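PDB 4E6F: uncharacterized protein from Bacteroides ovatus, which is of unknown function but belongs to the DUF4468 family, whose domain has a TBP-like fold. Local coordinates for residues 102-105 against 106-109; 146-149 against 150-153. All blocks are in the same frame, centred on the assembly; numbering follows the deposited sequence.

Contact 1: 102-105 against 106-109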
ATOM      1  N   THR A 102     -10.979   0.232   8.362  1.00 13.05           N
ATOM      2  CA  THR A 102     -11.951  -0.201   9.361  1.00 12.50           C
ATOM      3  C   THR A 102     -11.762   0.699  10.595  1.00 15.81           C
ATOM      4  O   THR A 102     -10.675   0.710  11.191  1.00 16.43           O
ATOM      5  CB  THR A 102     -11.743  -1.687   9.694  1.00 18.12           C
ATOM      6  OG1 THR A 102     -11.812  -2.458   8.484  1.00 18.87           O
ATOM      7  CG2 THR A 102     -12.802  -2.212  10.688  1.00 18.76           C
ATOM      8  N   CYS A 103     -12.790   1.458  10.939  1.00 14.53           N
ATOM      9  CA  CYS A 103     -12.787   2.415  12.051  1.00 15.99           C
ATOM     10  C   CYS A 103     -13.594   1.865  13.208  1.00 21.47           C
ATOM     11  O   CYS A 103     -14.720   1.398  13.021  1.00 20.75           O
ATOM     12  CB  CYS A 103     -13.341   3.773  11.613  1.00 17.04           C
ATOM     13  SG  CYS A 103     -12.634   4.411  10.066  1.00 20.17           S
ATOM     14  N   LYS A 104     -13.050   2.012  14.418  1.00 18.64           N
ATOM     15  CA  LYS A 104     -13.694   1.610  15.666  1.00 18.79           C
ATOM     16  C   LYS A 104     -13.465   2.743  16.647  1.00 21.98           C
ATOM     17  O   LYS A 104     -12.604   3.582  16.378  1.00 19.26           O
ATOM     18  CB  LYS A 104     -13.088   0.291  16.189  1.00 23.26           C
ATOM     19  CG  LYS A 104     -13.452  -0.948  15.369  1.00 38.77           C
ATOM     20  CD  LYS A 104     -12.746  -2.185  15.912  1.00 55.15           C
ATOM     21  CE  LYS A 104     -13.011  -3.420  15.078  1.00 69.59           C
ATOM     22  NZ  LYS A 104     -12.102  -4.539  15.452  1.00 76.72           N
ATOM     23  N   PRO A 105     -14.154   2.812  17.798  1.00 20.89           N
ATOM     24  CA  PRO A 105     -13.828   3.887  18.741  1.00 20.42           C
ATOM     25  C   PRO A 105     -12.358   3.808  19.136  1.00 20.76           C
ATOM     26  O   PRO A 105     -11.904   2.755  19.580  1.00 20.71           O
ATOM     27  CB  PRO A 105     -14.751   3.605  19.936  1.00 22.93           C
ATOM     28  CG  PRO A 105     -15.901   2.794  19.340  1.00 27.94           C
ATOM     29  CD  PRO A 105     -15.255   1.954  18.293  1.00 23.87           C
ATOM     30  N   GLY A 106     -11.624   4.898  18.917  1.00 16.97           N
ATOM     31  CA  GLY A 106     -10.221   5.006  19.310  1.00 17.11           C
ATOM     32  C   GLY A 106      -9.183   4.332  18.425  1.00 18.02           C
ATOM     33  O   GLY A 106      -7.970   4.395  18.735  1.00 17.35           O
ATOM     34  N   ASN A 107      -9.621   3.627  17.355  1.00 16.76           N
ATOM     35  CA  ASN A 107      -8.612   2.957  16.531  1.00 16.10           C
ATOM     36  C   ASN A 107      -9.007   2.827  15.062  1.00 16.61           C
ATOM     37  O   ASN A 107     -10.188   2.922  14.715  1.00 16.70           O
ATOM     38  CB  ASN A 107      -8.201   1.615  17.122  1.00 22.89           C
ATOM     39  CG  ASN A 107      -9.278   0.598  17.214  1.00 38.87           C
ATOM     40  OD1 ASN A 107      -9.642  -0.028  16.215  1.00 37.80           O
ATOM     41  ND2 ASN A 107      -9.747   0.359  18.437  1.00 36.17           N
ATOM     42  N   CYS A 108      -7.992   2.616  14.215  1.00 14.54           N
ATOM     43  CA  CYS A 108      -8.202   2.520  12.775  1.00 15.22           C
ATOM     44  C   CYS A 108      -7.292   1.457  12.221  1.00 17.43           C
ATOM     45  O   CYS A 108      -6.105   1.436  12.553  1.00 17.07           O
ATOM     46  CB  CYS A 108      -7.910   3.871  12.115  1.00 15.56           C
ATOM     47  SG  CYS A 108      -8.330   3.932  10.366  1.00 19.71           S
ATOM     48  N   LEU A 109      -7.828   0.603  11.338  1.00 14.98           N
ATOM     49  CA  LEU A 109      -7.012  -0.385  10.633  1.00 13.95           C
ATOM     50  C   LEU A 109      -7.005   0.019   9.174  1.00 13.80           C
ATOM     51  O   LEU A 109      -8.082   0.223   8.601  1.00 13.97           O
ATOM     52  CB  LEU A 109      -7.548  -1.820  10.799  1.00 13.87           C
ATOM     53  CG  LEU A 109      -6.824  -2.922   9.984  1.00 17.05           C
ATOM     54  CD1 LEU A 109      -5.394  -3.133  10.465  1.00 16.82           C
ATOM     55  CD2 LEU A 109      -7.628  -4.256  10.036  1.00 17.89           C
TER
HETATM   56  O   HOH W   1      -9.365  -2.433   7.226  1.00 15.27           O
HETATM   57  O   HOH W   2     -10.361  -0.653  13.648  1.00 25.85           O
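Cys-103 and Cys-108 face each other across two adjacent antiparallel strands. They form a non-hydrogen-bonded pair, and Cys-103 SG lies 4.3 Å from Cys-108 SG. This is an apolar contact, far too long for a disulfide. Both side chains are buried under helix 38-54, where each touches Ile-41. Cys-108 also reaches Met-45.

On both sides of this pair the backbones are laced together. Thr-102 N bonds to Leu-109 O at 2.9 Å, and Leu-109 N bonds back to Thr-102 O at the same distance. Lys-104 N gives a 3.0 Å bond to Asn-107 O. The motif is a tight beta hairpin, here joining strands 90-104 and 107-119. Its type II turn has Pro-105 and Gly-106 at the two central positions. Gly-106 takes a phi of 79°, a backbone shape that glycine adopts most easily. Asn-107 N closes the turn on Lys-104 O at 3.1 Å, coming in from well above the carbonyl plane.

The other face, with Thr-102, Lys-104, Asn-107 and Leu-109, is looser and wetter. The CG of Asn-107 sits between its own backbone N and carbonyl carbon (chi1 63°). This brings the amide across to Lys-104, with OD1 3.5 Å from Lys-104 CB. The extended lysine chain runs past OD1 as far as CD, and only CE and NZ turn out beyond it. A water donates to Asn-107 OD1 at 2.7 Å and to Thr-102 O at 2.8 Å, so it pins the amide oxygen to the neighbouring strand. A second water meets Thr-102 OG1.

Contact 2: 146-149 against 150-153; sequences RGLA and KWRR. With NO3 (nitrate ion), chain C.
Ala-149 O accepts a 2.8 Å hydrogen bond from Arg-153 N, nearly straight at 169°. It is an i to i+4 alpha-helical bond in the N-terminal part of helix 149-169. Leu-148 O takes the same kind of bond from Arg-152 N, at 3.1 Å.

The Arg-153 side chain folds back toward the preceding turn. A CG anti to the carbonyl carbon (chi1 -74°) and a chain extended to NE bring the group back beside that turn. A chi4 of 96° then turns one face of the guanidinium over the methyl of Ala-149, with NH1 3.5 Å from Ala-149 CB. NE makes a salt bridge to Asp-10. NH1 gives a weak 3.3 Å hydrogen bond to O2 of a nitrate ion, which probably comes from the crystallisation liquor. Lys-150 CB also touches the nitrate, and Lys-154 NZ bonds to it. The amine of Lys-150 runs elsewhere, to Asp-91 and Tyr-119.

The Trp-151 ring turns its edge to the backbone: Gly-147 O and Leu-148 O lie in its plane beside CD1. Leu-148 CD2 adds an apolar touch to CD1 at 4.3 Å. Phe-83, Phe-117, Tyr-119 and Trp-130 meet this indole edge-to-face. Arg-152 points another way, to Asp-133 and the carbonyl of Tyr-13.

Arg-146 O and Lys-150 N are linked through a water, which donates to Arg-146 O at 2.8 Å and accepts from Lys-150 N at 3.0 Å.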
ATOM      1  N   ARG A 146      17.325 -11.240  -6.797  1.00 18.38           N
ATOM      2  CA  ARG A 146      17.707 -10.037  -7.532  1.00 19.03           C
ATOM      3  C   ARG A 146      16.722  -9.586  -8.601  1.00 21.50           C
ATOM      4  O   ARG A 146      16.494  -8.380  -8.693  1.00 22.30           O
ATOM      5  CB  ARG A 146      19.116 -10.106  -8.101  1.00 20.08           C
ATOM      6  CG  ARG A 146      19.371 -11.306  -8.938  1.00 21.75           C
ATOM      7  CD  ARG A 146      20.862 -11.478  -9.167  1.00 19.99           C
ATOM      8  NE  ARG A 146      21.133 -12.662  -9.978  1.00 21.46           N
ATOM      9  CZ  ARG A 146      21.138 -13.903  -9.501  1.00 25.22           C
ATOM     10  NH1 ARG A 146      20.922 -14.127  -8.202  1.00 22.91           N
ATOM     11  NH2 ARG A 146      21.389 -14.923 -10.307  1.00 24.20           N
ATOM     12  N   GLY A 147      16.140 -10.516  -9.363  1.00 17.88           N
ATOM     13  CA  GLY A 147      15.189 -10.188 -10.419  1.00 17.19           C
ATOM     14  C   GLY A 147      13.865  -9.646  -9.902  1.00 19.52           C
ATOM     15  O   GLY A 147      13.157  -8.932 -10.619  1.00 20.29           O
ATOM     16  N   LEU A 148      13.516  -9.965  -8.647  1.00 16.89           N
ATOM     17  CA  LEU A 148      12.242  -9.507  -8.067  1.00 17.04           C
ATOM     18  C   LEU A 148      12.419  -8.343  -7.101  1.00 19.40           C
ATOM     19  O   LEU A 148      11.425  -7.799  -6.598  1.00 17.80           O
ATOM     20  CB  LEU A 148      11.534 -10.684  -7.349  1.00 16.81           C
ATOM     21  CG  LEU A 148      10.991 -11.749  -8.350  1.00 21.51           C
ATOM     22  CD1 LEU A 148      10.522 -13.002  -7.659  1.00 21.99           C
ATOM     23  CD2 LEU A 148       9.847 -11.195  -9.154  1.00 20.70           C
ATOM     24  N   ALA A 149      13.677  -7.952  -6.832  1.00 16.60           N
ATOM     25  CA  ALA A 149      13.953  -6.942  -5.820  1.00 16.24           C
ATOM     26  C   ALA A 149      13.256  -5.615  -6.080  1.00 18.70           C
ATOM     27  O   ALA A 149      12.706  -5.050  -5.139  1.00 17.70           O
ATOM     28  CB  ALA A 149      15.450  -6.731  -5.679  1.00 17.44           C
ATOM     29  N   LYS A 150      13.257  -5.117  -7.319  1.00 15.27           N
ATOM     30  CA  LYS A 150      12.626  -3.822  -7.602  1.00 15.82           C
ATOM     31  C   LYS A 150      11.138  -3.867  -7.284  1.00 18.38           C
ATOM     32  O   LYS A 150      10.597  -2.896  -6.768  1.00 17.32           O
ATOM     33  CB  LYS A 150      12.876  -3.362  -9.048  1.00 16.35           C
ATOM     34  CG  LYS A 150      12.187  -4.191 -10.142  1.00 16.84           C
ATOM     35  CD  LYS A 150      12.689  -3.727 -11.512  1.00 15.81           C
ATOM     36  CE  LYS A 150      11.863  -4.388 -12.598  1.00 16.87           C
ATOM     37  NZ  LYS A 150      12.404  -4.086 -13.969  1.00 20.20           N
ATOM     38  N   TRP A 151      10.484  -4.999  -7.571  1.00 13.95           N
ATOM     39  CA  TRP A 151       9.064  -5.183  -7.296  1.00 13.30           C
ATOM     40  C   TRP A 151       8.780  -5.165  -5.799  1.00 16.04           C
ATOM     41  O   TRP A 151       7.874  -4.461  -5.349  1.00 15.93           O
ATOM     42  CB  TRP A 151       8.593  -6.519  -7.889  1.00 12.30           C
ATOM     43  CG  TRP A 151       8.769  -6.571  -9.375  1.00 13.33           C
ATOM     44  CD1 TRP A 151       9.852  -7.036 -10.061  1.00 16.16           C
ATOM     45  CD2 TRP A 151       7.864  -6.054 -10.351  1.00 12.92           C
ATOM     46  NE1 TRP A 151       9.663  -6.870 -11.414  1.00 15.51           N
ATOM     47  CE2 TRP A 151       8.447  -6.265 -11.620  1.00 16.02           C
ATOM     48  CE3 TRP A 151       6.583  -5.486 -10.285  1.00 13.15           C
ATOM     49  CZ2 TRP A 151       7.801  -5.897 -12.812  1.00 15.54           C
ATOM     50  CZ3 TRP A 151       5.947  -5.110 -11.454  1.00 14.59           C
ATOM     51  CH2 TRP A 151       6.559  -5.305 -12.704  1.00 15.54           C
ATOM     52  N   ARG A 152       9.549  -5.939  -5.034  1.00 14.50           N
ATOM     53  CA  ARG A 152       9.317  -6.042  -3.599  1.00 13.87           C
ATOM     54  C   ARG A 152       9.697  -4.729  -2.879  1.00 16.12           C
ATOM     55  O   ARG A 152       8.914  -4.235  -2.054  1.00 15.50           O
ATOM     56  CB  ARG A 152      10.079  -7.234  -3.034  1.00 15.29           C
ATOM     57  CG  ARG A 152       9.883  -7.385  -1.516  1.00 16.28           C
ATOM     58  CD  ARG A 152      10.006  -8.841  -1.106  1.00 15.79           C
ATOM     59  NE  ARG A 152      10.107  -9.010   0.355  1.00 16.48           N
ATOM     60  CZ  ARG A 152       9.569 -10.021   1.030  1.00 17.49           C
ATOM     61  NH1 ARG A 152       8.768 -10.884   0.420  1.00 15.56           N
ATOM     62  NH2 ARG A 152       9.776 -10.139   2.334  1.00 16.78           N
ATOM     63  N   ARG A 153      10.879  -4.150  -3.187  1.00 15.62           N
ATOM     64  CA  ARG A 153      11.239  -2.885  -2.546  1.00 15.21           C
ATOM     65  C   ARG A 153      10.211  -1.787  -2.808  1.00 18.46           C
ATOM     66  O   ARG A 153       9.810  -1.083  -1.873  1.00 16.85           O
ATOM     67  CB  ARG A 153      12.586  -2.363  -3.072  1.00 17.20           C
ATOM     68  CG  ARG A 153      13.794  -3.104  -2.575  1.00 20.16           C
ATOM     69  CD  ARG A 153      15.051  -2.271  -2.821  1.00 22.91           C
ATOM     70  NE  ARG A 153      16.250  -3.102  -2.743  1.00 25.35           N
ATOM     71  CZ  ARG A 153      16.875  -3.651  -3.787  1.00 26.55           C
ATOM     72  NH1 ARG A 153      16.457  -3.413  -5.027  1.00 25.55           N
ATOM     73  NH2 ARG A 153      17.945  -4.410  -3.598  1.00 24.73           N
TER
HETATM   74  N   NO3 C 401      14.799  -1.037  -7.263  0.60 24.43           N
HETATM   75  O1  NO3 C 401      15.633  -1.814  -7.702  0.60 30.03           O
HETATM   76  O2  NO3 C 401      14.551  -0.928  -6.084  0.60 21.05           O
HETATM   77  O3  NO3 C 401      14.120  -0.290  -8.132  0.60 20.69           O
HETATM   78  O   HOH W   3      15.098  -6.118  -9.471  1.00 16.36           O

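From the N terminus, the chain passes strand 24-32, helix 38-54 and the strands 62-67 and 72-85 before contact 1. Contact 1 closes the short turn between strands 90-104 and 107-119. Contact 2 comes later, after helix 133-136; it closes no loop and covers the start of helix 149-169. The two are in series, so they neither nest nor cross. Their centres are 33 Å apart, on opposite sides of the chain's centre. The sheet and the last helix span the gap. Lys-150 reaches Asp-91 on one hairpin strand, and Trp-151 meets Phe-117 on the other. At the far end Phe-170, just past the helix, touches Cys-108.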